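Local coordinates for protein putative TRAP PERIPLASMIC SOLUTE BINDING PROTEIN (Haemophilus influenzae, PDB 4PBQ) that binds L-gulonate and probably delivers it, as a periplasmic solute-binding protein, to a TRAP-type membrane transporter, at residues Y46-I51 against F254-L260; G78-G82 against Q237-K241. All coordinates share one frame; numbering follows the deposited sequence.

Contact 1: residues Y46-I51 against F254-L260; sequences YFKKTI and FEKAAKL
The rings of F254 and F47 both rest against the CD1 methyl of I51. Over one face of F254 that methyl makes a CH-pi contact, 3.8 Å from I51 CD1 to the ring centroid and 21° off the ring normal. I51 CD1 also stands 3.4 Å above the F47 ring plane, shifted toward the rim. The edge of F47 meets the backbone of the partner helix: A257 O and A258 N lie near the ring plane, and F47 CD1 is 3.8 Å from A258 N. With CG anti to the backbone N (chi1 -169°), the ring end of F47 swings in toward the partner helix although its CB starts off to one side. A257 CB sits between T50, I51 and F47. It is 3.6 Å from T50 CG2 and also touches I51 CG1 and F47 CD1. One rotation of T50 sets OG1 to Y46 O and CG2 to A257 at once. The bond from T50 OG1 to Y46 O, 2.6 Å and in the carbonyl plane, is consistent with holding it. At the partly exposed end, Y46 CD1 packs 3.8 Å from L260 CD2, the two side chains crossing at about a right angle. No hydrogen bond joins the segments. F47 and F254 also touch strands 25-30 and 231-239. These are two near-antiparallel helices (152°, axes 8.2 Å apart) packed side by side on the sheet of an alpha/beta domain, as in family 7 solute-binding proteins.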
ATOM      1  N   TYR A  46      -0.805  19.355  -4.379  1.00 12.00           N
ATOM      2  CA  TYR A  46      -1.609  19.661  -3.191  1.00  9.96           C
ATOM      3  C   TYR A  46      -0.782  19.698  -1.905  1.00 13.69           C
ATOM      4  O   TYR A  46      -0.915  20.626  -1.117  1.00 18.85           O
ATOM      5  CB  TYR A  46      -2.801  18.686  -3.055  1.00 10.58           C
ATOM      6  CG  TYR A  46      -3.623  18.663  -4.312  1.00 12.19           C
ATOM      7  CD1 TYR A  46      -4.301  19.794  -4.731  1.00 12.69           C
ATOM      8  CD2 TYR A  46      -3.678  17.530  -5.109  1.00 10.44           C
ATOM      9  CE1 TYR A  46      -5.014  19.792  -5.906  1.00 16.23           C
ATOM     10  CE2 TYR A  46      -4.392  17.524  -6.285  1.00 15.99           C
ATOM     11  CZ  TYR A  46      -5.059  18.646  -6.672  1.00 18.87           C
ATOM     12  OH  TYR A  46      -5.775  18.639  -7.841  1.00 20.17           O
ATOM     13  N   PHE A  47       0.088  18.723  -1.692  1.00 12.28           N
ATOM     14  CA  PHE A  47       0.843  18.678  -0.452  1.00  8.10           C
ATOM     15  C   PHE A  47       1.994  19.676  -0.520  1.00  8.83           C
ATOM     16  O   PHE A  47       2.074  20.602   0.296  1.00 12.97           O
ATOM     17  CB  PHE A  47       1.370  17.264  -0.167  1.00  7.06           C
ATOM     18  CG  PHE A  47       1.933  17.103   1.204  1.00  7.24           C
ATOM     19  CD1 PHE A  47       1.100  17.218   2.329  1.00  8.55           C
ATOM     20  CD2 PHE A  47       3.281  16.837   1.401  1.00  9.87           C
ATOM     21  CE1 PHE A  47       1.616  17.107   3.621  1.00  9.31           C
ATOM     22  CE2 PHE A  47       3.799  16.693   2.688  1.00  7.83           C
ATOM     23  CZ  PHE A  47       2.967  16.826   3.798  1.00  7.65           C
ATOM     24  N   LYS A  48       2.859  19.500  -1.509  1.00 12.15           N
ATOM     25  CA  LYS A  48       4.047  20.339  -1.677  1.00 11.25           C
ATOM     26  C   LYS A  48       3.653  21.788  -1.901  1.00 12.02           C
ATOM     27  O   LYS A  48       4.123  22.683  -1.203  1.00 13.15           O
ATOM     28  CB  LYS A  48       4.852  19.843  -2.878  1.00 14.40           C
ATOM     29  CG  LYS A  48       6.052  20.679  -3.228  1.00 11.93           C
ATOM     30  CD  LYS A  48       6.796  20.044  -4.401  1.00 14.27           C
ATOM     31  CE  LYS A  48       7.895  20.944  -4.955  1.00 17.58           C
ATOM     32  NZ  LYS A  48       9.044  21.055  -4.031  1.00 16.71           N
ATOM     33  N   LYS A  49       2.783  22.030  -2.867  1.00 12.42           N
ATOM     34  CA  LYS A  49       2.414  23.410  -3.158  1.00 10.69           C
ATOM     35  C   LYS A  49       1.762  24.108  -1.978  1.00 14.36           C
ATOM     36  O   LYS A  49       2.054  25.263  -1.703  1.00 13.94           O
ATOM     37  CB  LYS A  49       1.506  23.496  -4.385  1.00 20.92           C
ATOM     38  CG  LYS A  49       2.257  23.507  -5.673  1.00 26.66           C
ATOM     39  CD  LYS A  49       1.342  23.777  -6.868  1.00 22.98           C
ATOM     40  CE  LYS A  49       2.107  23.555  -8.164  1.00 25.80           C
ATOM     41  NZ  LYS A  49       1.276  23.790  -9.364  1.00 29.22           N
ATOM     42  N   THR A  50       0.830  23.450  -1.301  1.00 11.94           N
ATOM     43  CA  THR A  50       0.162  24.092  -0.174  1.00 11.88           C
ATOM     44  C   THR A  50       1.169  24.513   0.881  1.00 13.94           C
ATOM     45  O   THR A  50       1.162  25.649   1.357  1.00 14.23           O
ATOM     46  CB  THR A  50      -0.899  23.169   0.468  1.00 16.28           C
ATOM     47  OG1 THR A  50      -1.934  22.907  -0.485  1.00 19.24           O
ATOM     48  CG2 THR A  50      -1.496  23.807   1.726  1.00 19.97           C
ATOM     49  N   ILE A  51       2.031  23.586   1.271  1.00 12.36           N
ATOM     50  CA  ILE A  51       2.989  23.882   2.323  1.00 10.58           C
ATOM     51  C   ILE A  51       3.958  24.990   1.898  1.00 14.75           C
ATOM     52  O   ILE A  51       4.179  25.958   2.643  1.00 16.53           O
ATOM     53  CB  ILE A  51       3.751  22.619   2.733  1.00 10.13           C
ATOM     54  CG1 ILE A  51       2.829  21.720   3.566  1.00  9.96           C
ATOM     55  CG2 ILE A  51       4.984  22.957   3.555  1.00 12.60           C
ATOM     56  CD1 ILE A  51       3.338  20.265   3.717  1.00 11.01           C
ATOM     57  N   PHE A 254       0.577  22.009   7.543  1.00  9.53           N
ATOM     58  CA  PHE A 254       0.912  20.664   7.067  1.00  8.69           C
ATOM     59  C   PHE A 254      -0.327  19.786   7.092  1.00  8.27           C
ATOM     60  O   PHE A 254      -0.540  18.998   6.191  1.00  9.51           O
ATOM     61  CB  PHE A 254       1.994  19.998   7.930  1.00  9.97           C
ATOM     62  CG  PHE A 254       3.400  20.368   7.553  1.00  7.96           C
ATOM     63  CD1 PHE A 254       3.866  21.661   7.745  1.00  9.88           C
ATOM     64  CD2 PHE A 254       4.252  19.416   7.001  1.00  7.83           C
ATOM     65  CE1 PHE A 254       5.171  22.011   7.386  1.00 10.14           C
ATOM     66  CE2 PHE A 254       5.547  19.727   6.656  1.00 10.80           C
ATOM     67  CZ  PHE A 254       6.022  21.044   6.840  1.00  9.34           C
ATOM     68  N   GLU A 255      -1.134  19.908   8.144  1.00  9.66           N
ATOM     69  CA  GLU A 255      -2.350  19.088   8.261  1.00  8.13           C
ATOM     70  C   GLU A 255      -3.398  19.456   7.203  1.00 11.48           C
ATOM     71  O   GLU A 255      -4.065  18.576   6.658  1.00 11.83           O
ATOM     72  CB  GLU A 255      -2.920  19.183   9.671  1.00 11.57           C
ATOM     73  CG  GLU A 255      -2.030  18.484  10.692  1.00 15.02           C
ATOM     74  CD  GLU A 255      -2.165  19.041  12.124  1.00 23.02           C
ATOM     75  OE1 GLU A 255      -2.900  20.019  12.357  1.00 18.35           O
ATOM     76  OE2 GLU A 255      -1.509  18.490  13.023  1.00 19.02           O
ATOM     77  N   LYS A 256      -3.540  20.745   6.925  1.00 13.04           N
ATOM     78  CA  LYS A 256      -4.413  21.225   5.841  1.00 11.91           C
ATOM     79  C   LYS A 256      -3.966  20.619   4.514  1.00 11.35           C
ATOM     80  O   LYS A 256      -4.761  20.142   3.715  1.00 11.25           O
ATOM     81  CB  LYS A 256      -4.350  22.762   5.759  1.00 10.33           C
ATOM     82  CG  LYS A 256      -5.155  23.382   4.598  1.00 13.77           C
ATOM     83  CD  LYS A 256      -4.969  24.926   4.514  1.00 16.79           C
ATOM     84  CE  LYS A 256      -5.743  25.545   3.362  1.00 25.20           C
ATOM     85  NZ  LYS A 256      -5.684  27.035   3.371  1.00 30.04           N
ATOM     86  N   ALA A 257      -2.666  20.652   4.279  1.00 10.83           N
ATOM     87  CA  ALA A 257      -2.115  20.127   3.040  1.00  8.60           C
ATOM     88  C   ALA A 257      -2.338  18.599   2.955  1.00  8.92           C
ATOM     89  O   ALA A 257      -2.608  18.056   1.883  1.00 10.28           O
ATOM     90  CB  ALA A 257      -0.658  20.483   2.948  1.00  9.91           C
ATOM     91  N   ALA A 258      -2.209  17.917   4.077  1.00  8.92           N
ATOM     92  CA  ALA A 258      -2.363  16.456   4.089  1.00  7.50           C
ATOM     93  C   ALA A 258      -3.815  16.087   3.830  1.00  8.77           C
ATOM     94  O   ALA A 258      -4.092  15.121   3.130  1.00 11.87           O
ATOM     95  CB  ALA A 258      -1.901  15.877   5.421  1.00  8.44           C
ATOM     96  N   LYS A 259      -4.740  16.848   4.407  1.00 10.14           N
ATOM     97  CA  LYS A 259      -6.179  16.612   4.209  1.00  9.84           C
ATOM     98  C   LYS A 259      -6.579  16.815   2.747  1.00  9.99           C
ATOM     99  O   LYS A 259      -7.285  15.970   2.176  1.00 10.76           O
ATOM    100  CB  LYS A 259      -6.996  17.523   5.114  1.00 12.09           C
ATOM    101  CG  LYS A 259      -8.520  17.405   4.932  1.00 18.76           C
ATOM    102  CD  LYS A 259      -9.262  18.294   5.926  1.00 31.73           C
ATOM    103  CE  LYS A 259     -10.772  18.094   5.845  1.00 34.80           C
ATOM    104  NZ  LYS A 259     -11.291  18.311   4.465  1.00 41.50           N
ATOM    105  N   LEU A 260      -6.109  17.918   2.142  1.00 12.03           N
ATOM    106  CA  LEU A 260      -6.318  18.172   0.712  1.00 13.02           C
ATOM    107  C   LEU A 260      -5.659  17.081  -0.144  1.00 11.85           C
ATOM    108  O   LEU A 260      -6.291  16.542  -1.068  1.00 11.71           O
ATOM    109  CB  LEU A 260      -5.760  19.545   0.319  1.00 11.68           C
ATOM    110  CG  LEU A 260      -6.025  20.035  -1.113  1.00 16.08           C
ATOM    111  CD1 LEU A 260      -7.519  20.197  -1.392  1.00 15.22           C
ATOM    112  CD2 LEU A 260      -5.280  21.365  -1.378  1.00 15.58           C
TER

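Contact 2: residues G78-G82 against Q237-K241; sequences GLRNG and QISLK. With SO4 (sulfate ion), chain E.
One hydrogen bond joins the segments directly: S239 OG donates to L79 O, 2.9 Å away, in the carbonyl plane. The serine chi1 of 174° sets OG anti to its own backbone N and turns it to this carbonyl. OG also accepts a weak bond from K241 N, so S239 is the N-cap of helix 240-243. Water 1 donates to R80 O at 2.8 Å and accepts weakly from K241 N. The motif is thus the C-terminal end of helix 72-81 set against a strand-to-helix junction, where strand 231-239 gives way to helix 240-243. G82, just after helix 72-81, has positive phi (85°), and its CA lies 3.4 Å from S239 OG. Van der Waals packing comes from L79. Its CD1 rests on the amide end of Q237, 3.8 Å from Q237 OE1, the side chains crossing at about a right angle. L79 CD2 lies against the strand backbone, 3.8 Å from S239 N. Q237 NE2 bonds to T89 OG1 and L235 O. K241 CD lies 3.4 Å from N81 O. The R80 guanidinium grips a sulfate ion, probably from the crystallisation liquor, at its edge: NH1 and NH2 donate to O3 and O1. R80 NE bonds to Y134 O.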
ATOM      1  N   GLY A  78      14.350   5.367   7.673  1.00  9.28           N
ATOM      2  CA  GLY A  78      14.742   6.770   7.590  1.00 11.97           C
ATOM      3  C   GLY A  78      13.748   7.689   8.283  1.00  8.60           C
ATOM      4  O   GLY A  78      14.143   8.674   8.909  1.00 10.20           O
ATOM      5  N   LEU A  79      12.457   7.380   8.188  1.00  6.67           N
ATOM      6  CA  LEU A  79      11.436   8.136   8.924  1.00  6.37           C
ATOM      7  C   LEU A  79      11.682   7.993  10.425  1.00 10.80           C
ATOM      8  O   LEU A  79      11.634   8.957  11.182  1.00 10.84           O
ATOM      9  CB  LEU A  79      10.028   7.641   8.568  1.00  6.62           C
ATOM     10  CG  LEU A  79       9.537   8.003   7.169  1.00  8.12           C
ATOM     11  CD1 LEU A  79       8.364   7.109   6.765  1.00  8.76           C
ATOM     12  CD2 LEU A  79       9.121   9.477   7.125  1.00  7.48           C
ATOM     13  N   ARG A  80      11.991   6.779  10.855  1.00  7.69           N
ATOM     14  CA  ARG A  80      12.159   6.563  12.279  1.00 10.64           C
ATOM     15  C   ARG A  80      13.406   7.255  12.844  1.00 12.45           C
ATOM     16  O   ARG A  80      13.366   7.773  13.960  1.00 15.45           O
ATOM     17  CB  ARG A  80      12.193   5.073  12.589  1.00  8.42           C
ATOM     18  CG  ARG A  80      10.938   4.319  12.166  1.00 11.61           C
ATOM     19  CD  ARG A  80      11.028   2.868  12.620  1.00 10.56           C
ATOM     20  NE  ARG A  80      10.974   2.791  14.073  1.00 11.27           N
ATOM     21  CZ  ARG A  80      11.250   1.693  14.776  1.00 14.35           C
ATOM     22  NH1 ARG A  80      11.572   0.548  14.162  1.00 16.33           N
ATOM     23  NH2 ARG A  80      11.196   1.740  16.101  1.00 16.51           N
ATOM     24  N   ASN A  81      14.506   7.290  12.097  1.00 14.29           N
ATOM     25  CA  ASN A  81      15.721   7.920  12.602  1.00 15.03           C
ATOM     26  C   ASN A  81      15.875   9.392  12.218  1.00 13.20           C
ATOM     27  O   ASN A  81      16.832  10.050  12.630  1.00 13.27           O
ATOM     28  CB  ASN A  81      16.983   7.096  12.243  1.00 16.16           C
ATOM     29  CG  ASN A  81      17.297   7.073  10.754  1.00 20.33           C
ATOM     30  OD1 ASN A  81      16.972   8.003  10.013  1.00 16.07           O
ATOM     31  ND2 ASN A  81      17.958   5.990  10.304  1.00 21.59           N
ATOM     32  N   GLY A  82      14.939   9.902  11.420  1.00 14.33           N
ATOM     33  CA  GLY A  82      14.950  11.303  11.023  1.00 14.39           C
ATOM     34  C   GLY A  82      15.792  11.689   9.819  1.00 15.76           C
ATOM     35  O   GLY A  82      15.736  12.836   9.388  1.00 15.09           O
ATOM     36  N   GLN A 237       3.572  10.150   5.725  1.00  5.26           N
ATOM     37  CA  GLN A 237       4.164  10.196   7.043  1.00  5.43           C
ATOM     38  C   GLN A 237       5.246  11.266   7.129  1.00  6.17           C
ATOM     39  O   GLN A 237       5.878  11.569   6.135  1.00  7.68           O
ATOM     40  CB  GLN A 237       4.836   8.851   7.335  1.00  5.43           C
ATOM     41  CG  GLN A 237       3.877   7.688   7.445  1.00  6.15           C
ATOM     42  CD  GLN A 237       4.568   6.359   7.178  1.00  7.11           C
ATOM     43  OE1 GLN A 237       5.089   5.712   8.098  1.00 10.76           O
ATOM     44  NE2 GLN A 237       4.635   5.987   5.910  1.00  8.98           N
ATOM     45  N   ILE A 238       5.465  11.783   8.333  1.00  7.85           N
ATOM     46  CA  ILE A 238       6.582  12.702   8.581  1.00  6.20           C
ATOM     47  C   ILE A 238       7.325  12.153   9.803  1.00  8.39           C
ATOM     48  O   ILE A 238       6.715  11.680  10.756  1.00  9.49           O
ATOM     49  CB  ILE A 238       6.080  14.155   8.743  1.00  9.76           C
ATOM     50  CG1 ILE A 238       7.229  15.151   8.897  1.00 10.56           C
ATOM     51  CG2 ILE A 238       5.190  14.303   9.906  1.00 13.00           C
ATOM     52  CD1 ILE A 238       6.848  16.536   8.289  1.00 15.57           C
ATOM     53  N   SER A 239       8.648  12.154   9.745  1.00  7.61           N
ATOM     54  CA  SER A 239       9.432  11.774  10.899  1.00  7.12           C
ATOM     55  C   SER A 239       9.055  12.600  12.118  1.00 10.06           C
ATOM     56  O   SER A 239       8.906  13.828  12.049  1.00  9.21           O
ATOM     57  CB  SER A 239      10.914  11.984  10.616  1.00  9.84           C
ATOM     58  OG  SER A 239      11.696  11.750  11.773  1.00  9.41           O
ATOM     59  N   LEU A 240       8.916  11.947  13.255  1.00  9.48           N
ATOM     60  CA  LEU A 240       8.578  12.659  14.484  1.00 14.97           C
ATOM     61  C   LEU A 240       9.684  13.639  14.882  1.00 13.34           C
ATOM     62  O   LEU A 240       9.411  14.695  15.447  1.00 12.77           O
ATOM     63  CB  LEU A 240       8.309  11.660  15.605  1.00 16.99           C
ATOM     64  CG  LEU A 240       7.555  12.195  16.827  1.00 20.28           C
ATOM     65  CD1 LEU A 240       6.160  12.690  16.450  1.00 13.86           C
ATOM     66  CD2 LEU A 240       7.480  11.112  17.863  1.00 16.72           C
ATOM     67  N   LYS A 241      10.935  13.296  14.573  1.00 14.57           N
ATOM     68  CA  LYS A 241      12.050  14.195  14.835  1.00 17.86           C
ATOM     69  C   LYS A 241      11.889  15.497  14.068  1.00 17.42           C
ATOM     70  O   LYS A 241      12.183  16.565  14.605  1.00 17.60           O
ATOM     71  CB  LYS A 241      13.372  13.537  14.492  1.00 18.98           C
ATOM     72  CG  LYS A 241      13.762  12.395  15.432  1.00 23.47           C
ATOM     73  CD  LYS A 241      15.048  11.713  14.958  1.00 34.36           C
ATOM     74  CE  LYS A 241      15.820  11.061  16.109  1.00 43.59           C
ATOM     75  NZ  LYS A 241      14.989  10.120  16.915  1.00 48.53           N
TER
HETATM   76  S   SO4 E 402      12.637  -1.511  17.289  0.78 41.08           S
HETATM   77  O1  SO4 E 402      11.675  -0.500  17.714  0.78 29.37           O
HETATM   78  O2  SO4 E 402      13.919  -1.239  17.939  0.78 52.99           O
HETATM   79  O3  SO4 E 402      12.829  -1.511  15.839  0.78 32.88           O
HETATM   80  O4  SO4 E 402      12.134  -2.827  17.680  0.78 52.93           O
HETATM   81  O   HOH W   1      11.660   9.958  14.467  1.00 12.09           O

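Contact 1 is the buried one, joining two long helices through apolar side chains. Contact 2 is only partly buried and joins a helix end to a strand end, with a direct hydrogen bond and a weaker water bridge alongside its leucine packing. Strand 231-239 connects them: F254 CE2 of contact 1 packs 3.8 Å from I238 CD1 of contact 2. I238 points away from helix 72-81, whereas Q237 and S239 point toward it, so successive residues of the strand serve different layers. Helix 240-243, capped in contact 2, is followed in the chain by helix 248-281 of contact 1. Neither contact contributes a residue to the L-gulonate pocket.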